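Local atomic coordinates of phosphoserine phosphatase (Thermococcus onnurineus, PDB entry 4AP9), a protein that probably hydrolyses L-phosphoserine to L-serine and phosphate with the help of magnesium, as the last step of serine biosynthesis, and belongs to the haloacid dehalogenase superfamily. Residues A[138-143]-A[162-167]; A[144-149]-A[166-171]. All coordinates share one frame; numbering follows the deposited sequence.

Both contacts join the same two short helices, 141-145 and 163-168, which lie next to each other on the central mixed sheet of the haloacid dehalogenase domain. Contact 1 (138-143 with 162-167) takes their N-terminal ends, where a bound sulfonate sits; contact 2 (144-149 with 166-171) follows on directly, toward the C-terminal ends and the turns beyond. Along the chain helix 141-145 comes first, then strand 153-157, then helix 163-168. The contact centres are about 8 Å apart. Shared Phe166 and Glu167, and packing of Gly142 O 3.4 Å from Arg168 CG, make them one interface with the ligand at its N-terminal end; both also touch other subunits.

Contact 1: A[138-143]-A[162-167]; sequences FRDKGE and DAKMFE. With 1PS (3-pyridinium-1-ylpropane-1-sulfonate), chain F.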
loop_
_atom_site.group_PDB
_atom_site.type_symbol
_atom_site.label_atom_id
_atom_site.label_comp_id
_atom_site.label_asym_id
_atom_site.label_seq_id
_atom_site.Cartn_x
_atom_site.Cartn_y
_atom_site.Cartn_z
ATOM N N PHE A 138 -10.571 16.407 14.603
ATOM C CA PHE A 138 -9.822 15.956 13.439
ATOM C C PHE A 138 -8.532 16.784 13.358
ATOM O O PHE A 138 -8.485 17.902 13.876
ATOM C CB PHE A 138 -10.658 16.063 12.156
ATOM C CG PHE A 138 -11.230 17.434 11.908
ATOM C CD1 PHE A 138 -12.433 17.807 12.470
ATOM C CD2 PHE A 138 -10.552 18.345 11.116
ATOM C CE1 PHE A 138 -12.954 19.066 12.246
ATOM C CE2 PHE A 138 -11.066 19.607 10.881
ATOM C CZ PHE A 138 -12.265 19.972 11.448
ATOM N N ARG A 139 -7.485 16.231 12.753
ATOM C CA ARG A 139 -6.177 16.888 12.758
ATOM C C ARG A 139 -6.240 18.178 11.959
ATOM O O ARG A 139 -5.785 19.232 12.408
ATOM C CB ARG A 139 -5.127 15.970 12.141
ATOM C CG ARG A 139 -3.712 16.526 12.148
ATOM C CD ARG A 139 -2.798 15.559 11.399
ATOM N NE ARG A 139 -1.394 15.918 11.513
ATOM C CZ ARG A 139 -0.533 15.870 10.502
ATOM N NH1 ARG A 139 -0.945 15.487 9.296
ATOM N NH2 ARG A 139 0.732 16.220 10.698
ATOM N N ASP A 140 -6.799 18.060 10.759
ATOM C CA ASP A 140 -7.024 19.180 9.839
ATOM C C ASP A 140 -8.001 18.693 8.766
ATOM O O ASP A 140 -8.332 17.504 8.719
ATOM C CB ASP A 140 -5.715 19.671 9.201
ATOM C CG ASP A 140 -4.959 18.566 8.456
ATOM O OD1 ASP A 140 -5.479 18.036 7.453
ATOM O OD2 ASP A 140 -3.820 18.244 8.850
ATOM N N LYS A 141 -8.467 19.594 7.904
ATOM C CA LYS A 141 -9.514 19.225 6.949
ATOM C C LYS A 141 -9.076 18.203 5.908
ATOM O O LYS A 141 -9.872 17.353 5.499
ATOM C CB LYS A 141 -10.123 20.465 6.292
ATOM C CG LYS A 141 -10.918 21.305 7.285
ATOM C CD LYS A 141 -11.061 22.750 6.838
ATOM C CE LYS A 141 -11.752 23.577 7.927
ATOM N NZ LYS A 141 -11.859 25.035 7.579
ATOM N N GLY A 142 -7.818 18.262 5.489
ATOM C CA GLY A 142 -7.302 17.234 4.610
ATOM C C GLY A 142 -7.333 15.867 5.269
ATOM O O GLY A 142 -7.739 14.872 4.645
ATOM N N GLU A 143 -6.905 15.801 6.532
ATOM C CA GLU A 143 -6.890 14.519 7.230
ATOM C C GLU A 143 -8.305 13.993 7.348
ATOM O O GLU A 143 -8.552 12.796 7.176
ATOM C CB GLU A 143 -6.278 14.643 8.631
ATOM C CG GLU A 143 -4.776 14.693 8.651
ATOM C CD GLU A 143 -4.148 13.532 7.906
ATOM O OE1 GLU A 143 -4.326 12.372 8.330
ATOM O OE2 GLU A 143 -3.474 13.794 6.899
ATOM N N ASP A 162 -7.372 25.132 2.853
ATOM C CA ASP A 162 -6.013 25.277 2.333
ATOM C C ASP A 162 -5.686 24.180 1.336
ATOM O O ASP A 162 -6.555 23.390 0.949
ATOM C CB ASP A 162 -4.983 25.255 3.466
ATOM C CG ASP A 162 -4.978 23.926 4.234
ATOM O OD1 ASP A 162 -5.686 22.969 3.827
ATOM O OD2 ASP A 162 -4.264 23.848 5.249
ATOM N N ALA A 163 -4.422 24.116 0.928
ATOM C CA ALA A 163 -4.034 23.160 -0.106
ATOM C C ALA A 163 -4.214 21.733 0.387
ATOM O O ALA A 163 -4.503 20.834 -0.390
ATOM C CB ALA A 163 -2.593 23.395 -0.540
ATOM N N LYS A 164 -4.026 21.520 1.684
ATOM C CA LYS A 164 -4.121 20.174 2.246
ATOM C C LYS A 164 -5.504 19.579 1.981
ATOM O O LYS A 164 -5.640 18.422 1.588
ATOM C CB LYS A 164 -3.835 20.208 3.754
ATOM C CG LYS A 164 -3.571 18.839 4.381
ATOM C CD LYS A 164 -2.865 18.971 5.732
ATOM C CE LYS A 164 -2.348 17.612 6.212
ATOM N NZ LYS A 164 -1.452 17.710 7.424
HETATM N N MSE A 165 -6.534 20.383 2.184
HETATM C CA MSE A 165 -7.896 19.909 1.959
HETATM C C MSE A 165 -8.151 19.652 0.484
HETATM O O MSE A 165 -8.672 18.607 0.100
HETATM C CB MSE A 165 -8.916 20.902 2.499
HETATM C CG MSE A 165 -10.312 20.362 2.447
HETATM SE SE MSE A 165 -11.683 21.706 2.785
HETATM C CE MSE A 165 -13.210 20.645 2.420
ATOM N N PHE A 166 -7.761 20.600 -0.358
ATOM C CA PHE A 166 -8.054 20.476 -1.783
ATOM C C PHE A 166 -7.226 19.389 -2.469
ATOM O O PHE A 166 -7.666 18.805 -3.460
ATOM C CB PHE A 166 -7.877 21.824 -2.487
ATOM C CG PHE A 166 -9.003 22.769 -2.254
ATOM C CD1 PHE A 166 -10.258 22.516 -2.794
ATOM C CD2 PHE A 166 -8.819 23.921 -1.506
ATOM C CE1 PHE A 166 -11.310 23.388 -2.586
ATOM C CE2 PHE A 166 -9.868 24.801 -1.301
ATOM C CZ PHE A 166 -11.119 24.535 -1.841
ATOM N N GLU A 167 -6.034 19.113 -1.947
ATOM C CA GLU A 167 -5.211 18.031 -2.484
ATOM C C GLU A 167 -5.950 16.697 -2.418
ATOM O O GLU A 167 -5.733 15.807 -3.248
ATOM C CB GLU A 167 -3.884 17.926 -1.725
ATOM C CG GLU A 167 -2.670 18.492 -2.469
ATOM C CD GLU A 167 -1.367 18.312 -1.683
ATOM O OE1 GLU A 167 -1.422 18.216 -0.432
ATOM O OE2 GLU A 167 -0.288 18.261 -2.318
HETATM N N1 1PS F . -5.351 26.707 7.423
HETATM C C1 1PS F . -4.058 27.021 7.574
HETATM C C2 1PS F . -3.553 28.203 7.051
HETATM C C3 1PS F . -6.191 27.519 6.764
HETATM C C4 1PS F . -5.749 28.710 6.203
HETATM C C5 1PS F . -4.403 29.071 6.350
HETATM C C6 1PS F . -5.834 25.486 8.016
HETATM C C7 1PS F . -7.243 25.213 7.604
HETATM C C8 1PS F . -8.106 24.852 8.783
HETATM S S1 1PS F . -7.849 23.147 9.187
HETATM O O1 1PS F . -9.073 22.645 9.837
HETATM O O2 1PS F . -6.772 23.020 10.153
HETATM O O3 1PS F . -7.478 22.461 7.984
HETATM O O HOH W 1 -6.389 20.576 5.554
#
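Lys164 reaches across the start of helix 141-145 and meets the carboxylate of Asp140 at about a right angle. Its CG lies anti to the backbone N (chi1 -166°) and the rest of the chain is extended, which carries NZ to 2.8 Å from Asp140 OD2 in a salt bridge. The ammonium comes to the syn side of OD2 but 30° out of the carboxylate plane, while CD and CE run close along both oxygens. The other oxygen, Asp140 OD1, caps the helix by accepting from Glu143 N at 2.8 Å. Arg139 NH1 stands 3.0 Å from Lys164 NZ, a pair of donors whose like charges are probably eased by Asp140 and, at longer range, by Glu143, whose OE1 is paired with Lys146; Arg139 NE bonds to Asp170 O of a neighbouring subunit.

Gly142 lets the backbones close up, its CA 3.8 Å from Met165 CA. Beside it, Lys141 CB rests on CB, CG and SE of selenomethionine Met165, whereas the ammonium of Lys141 turns away to a salt bridge with Asp15 and a hydrogen bond to the backbone O of Tyr160. Asp162 N-caps the second helix: OD1 takes Met165 N nearly end-on.

The 3-pyridinium-1-ylpropane-1-sulfonate binds where both helices begin. Its O3 accepts from Lys141 N at 3.0 Å in an almost straight bond (176°), and O1 lies at the edge of the Phe138 ring. A water accepts from Gly142 N at 2.7 Å, near Asp162 OD1 and O3. A sulfonate beside a lysine paired with Asp15 of strand 11-15 is consistent with the phosphate-binding end of a haloacid dehalogenase active site.

Lys141 and Met165 pack on Ile101 of strand 97-102, and Phe138 against strand 118-127, seating both helix starts on the sheet.

Contact 2: A[144-149]-A[166-171]; sequences FLKRFR and FERADM
Leu145 and Arg168 make the apolar part of this contact, their side chains running antiparallel past one another. Leu145 CD2 comes within 3.4 Å of Arg168 CB, and Leu145 CB lies against CB and CG of the arginine.

The methylenes of Lys146 pack over one face of the Arg168 guanidinium. Arg168 bends at chi2 (-86°), which brings that face against Lys146, whose CG sits 3.4 Å above the guanidinium plane, centred on the group. Lys146 CE approaches Arg168 NH2 at 3.3 Å. The lysine ammonium NZ, 4.4 Å from Arg168 NH2, has its salt-bridge partner in Glu143, which probably offsets the nearby like charge.

Polar links pass through water. One molecule donates to Leu145 O at 2.9 Å and accepts from Arg168 NH1 at 3.2 Å. A second lies in the plane of both guanidinium groups, at their edges, accepting from Arg149 NE and, weakly, from Arg168 NH1.

Leu145 also packs on Ile153, and Ala169 on Ala155, both in strand 153-157. Helix 163-168 links the adjacent parallel strands 153-157 and 171-175 in a beta-alpha-beta crossover, with helix 141-145 leading into the first strand, as in the Rossmann-like core of haloacid dehalogenase enzymes.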
loop_
_atom_site.group_PDB
_atom_site.type_symbol
_atom_site.label_atom_id
_atom_site.label_comp_id
_atom_site.label_asym_id
_atom_site.label_seq_id
_atom_site.Cartn_x
_atom_site.Cartn_y
_atom_site.Cartn_z
ATOM N N PHE A 144 -9.244 14.893 7.627
ATOM C CA PHE A 144 -10.635 14.484 7.762
ATOM C C PHE A 144 -11.165 13.834 6.480
ATOM O O PHE A 144 -11.916 12.863 6.536
ATOM C CB PHE A 144 -11.542 15.654 8.144
ATOM C CG PHE A 144 -12.985 15.273 8.233
ATOM C CD1 PHE A 144 -13.432 14.469 9.268
ATOM C CD2 PHE A 144 -13.888 15.695 7.277
ATOM C CE1 PHE A 144 -14.769 14.095 9.339
ATOM C CE2 PHE A 144 -15.228 15.326 7.355
ATOM C CZ PHE A 144 -15.655 14.529 8.391
ATOM N N LEU A 145 -10.783 14.381 5.333
ATOM C CA LEU A 145 -11.236 13.847 4.043
ATOM C C LEU A 145 -10.842 12.389 3.777
ATOM O O LEU A 145 -11.462 11.731 2.943
ATOM C CB LEU A 145 -10.776 14.733 2.883
ATOM C CG LEU A 145 -11.811 15.693 2.280
ATOM C CD1 LEU A 145 -12.374 16.638 3.324
ATOM C CD2 LEU A 145 -11.226 16.473 1.101
ATOM N N LYS A 146 -9.815 11.903 4.468
ATOM C CA LYS A 146 -9.417 10.496 4.368
ATOM C C LYS A 146 -10.569 9.556 4.714
ATOM O O LYS A 146 -10.558 8.384 4.350
ATOM C CB LYS A 146 -8.224 10.201 5.280
ATOM C CG LYS A 146 -6.914 10.831 4.848
ATOM C CD LYS A 146 -5.804 10.438 5.812
ATOM C CE LYS A 146 -4.446 10.931 5.349
ATOM N NZ LYS A 146 -3.362 10.612 6.335
ATOM N N ARG A 147 -11.555 10.083 5.436
ATOM C CA ARG A 147 -12.766 9.344 5.771
ATOM C C ARG A 147 -13.511 8.863 4.518
ATOM O O ARG A 147 -14.226 7.857 4.540
ATOM C CB ARG A 147 -13.654 10.293 6.573
ATOM C CG ARG A 147 -14.821 9.668 7.254
ATOM C CD ARG A 147 -15.337 10.627 8.319
ATOM N NE ARG A 147 -14.532 10.582 9.537
ATOM C CZ ARG A 147 -15.058 10.653 10.758
ATOM N NH1 ARG A 147 -16.371 10.784 10.895
ATOM N NH2 ARG A 147 -14.282 10.605 11.837
ATOM N N PHE A 148 -13.328 9.597 3.424
ATOM C CA PHE A 148 -14.021 9.328 2.178
ATOM C C PHE A 148 -13.048 8.913 1.075
ATOM O O PHE A 148 -13.283 9.164 -0.099
ATOM C CB PHE A 148 -14.822 10.576 1.787
ATOM C CG PHE A 148 -15.654 11.100 2.919
ATOM C CD1 PHE A 148 -16.821 10.454 3.283
ATOM C CD2 PHE A 148 -15.244 12.199 3.649
ATOM C CE1 PHE A 148 -17.583 10.910 4.346
ATOM C CE2 PHE A 148 -15.994 12.654 4.718
ATOM C CZ PHE A 148 -17.158 12.018 5.066
ATOM N N ARG A 149 -11.966 8.251 1.465
ATOM C CA ARG A 149 -10.901 7.904 0.533
ATOM C C ARG A 149 -11.316 6.830 -0.464
ATOM O O ARG A 149 -10.702 6.699 -1.511
ATOM C CB ARG A 149 -9.652 7.449 1.290
ATOM C CG ARG A 149 -9.853 6.169 2.097
ATOM C CD ARG A 149 -8.672 5.885 3.024
ATOM N NE ARG A 149 -7.466 5.466 2.311
ATOM C CZ ARG A 149 -7.115 4.197 2.121
ATOM N NH1 ARG A 149 -7.883 3.213 2.578
ATOM N NH2 ARG A 149 -5.998 3.909 1.467
ATOM N N PHE A 166 -7.761 20.600 -0.358
ATOM C CA PHE A 166 -8.054 20.476 -1.783
ATOM C C PHE A 166 -7.226 19.389 -2.469
ATOM O O PHE A 166 -7.666 18.805 -3.460
ATOM C CB PHE A 166 -7.877 21.824 -2.487
ATOM C CG PHE A 166 -9.003 22.769 -2.254
ATOM C CD1 PHE A 166 -10.258 22.516 -2.794
ATOM C CD2 PHE A 166 -8.819 23.921 -1.506
ATOM C CE1 PHE A 166 -11.310 23.388 -2.586
ATOM C CE2 PHE A 166 -9.868 24.801 -1.301
ATOM C CZ PHE A 166 -11.119 24.535 -1.841
ATOM N N GLU A 167 -6.034 19.113 -1.947
ATOM C CA GLU A 167 -5.211 18.031 -2.484
ATOM C C GLU A 167 -5.950 16.697 -2.418
ATOM O O GLU A 167 -5.733 15.807 -3.248
ATOM C CB GLU A 167 -3.884 17.926 -1.725
ATOM C CG GLU A 167 -2.670 18.492 -2.469
ATOM C CD GLU A 167 -1.367 18.312 -1.683
ATOM O OE1 GLU A 167 -1.422 18.216 -0.432
ATOM O OE2 GLU A 167 -0.288 18.261 -2.318
ATOM N N ARG A 168 -6.826 16.574 -1.426
ATOM C CA ARG A 168 -7.593 15.358 -1.202
ATOM C C ARG A 168 -8.752 15.232 -2.183
ATOM O O ARG A 168 -9.236 14.136 -2.431
ATOM C CB ARG A 168 -8.127 15.334 0.243
ATOM C CG ARG A 168 -7.118 14.872 1.265
ATOM C CD ARG A 168 -7.184 13.367 1.302
ATOM N NE ARG A 168 -5.973 12.730 1.777
ATOM C CZ ARG A 168 -5.756 11.428 1.639
ATOM N NH1 ARG A 168 -6.676 10.668 1.036
ATOM N NH2 ARG A 168 -4.635 10.887 2.090
ATOM N N ALA A 169 -9.186 16.354 -2.744
ATOM C CA ALA A 169 -10.380 16.389 -3.581
ATOM C C ALA A 169 -10.083 16.033 -5.039
ATOM O O ALA A 169 -9.032 16.393 -5.566
ATOM C CB ALA A 169 -11.028 17.775 -3.507
ATOM N N ASP A 170 -11.018 15.355 -5.698
ATOM C CA ASP A 170 -10.866 15.081 -7.128
ATOM C C ASP A 170 -11.138 16.304 -7.977
ATOM O O ASP A 170 -10.686 16.406 -9.130
ATOM C CB ASP A 170 -11.764 13.924 -7.543
ATOM C CG ASP A 170 -11.418 12.657 -6.817
ATOM O OD1 ASP A 170 -10.478 11.971 -7.255
ATOM O OD2 ASP A 170 -12.054 12.365 -5.783
HETATM N N MSE A 171 -11.889 17.231 -7.395
HETATM C CA MSE A 171 -12.217 18.495 -8.025
HETATM C C MSE A 171 -12.486 19.445 -6.872
HETATM O O MSE A 171 -13.213 19.098 -5.946
HETATM C CB MSE A 171 -13.468 18.340 -8.895
HETATM C CG MSE A 171 -13.910 19.618 -9.592
HETATM SE SE MSE A 171 -15.474 19.390 -10.751
HETATM C CE MSE A 171 -14.773 18.049 -11.963
HETATM O O HOH W 2 -9.784 11.185 0.661
HETATM O O HOH W 3 -5.517 7.492 1.319
#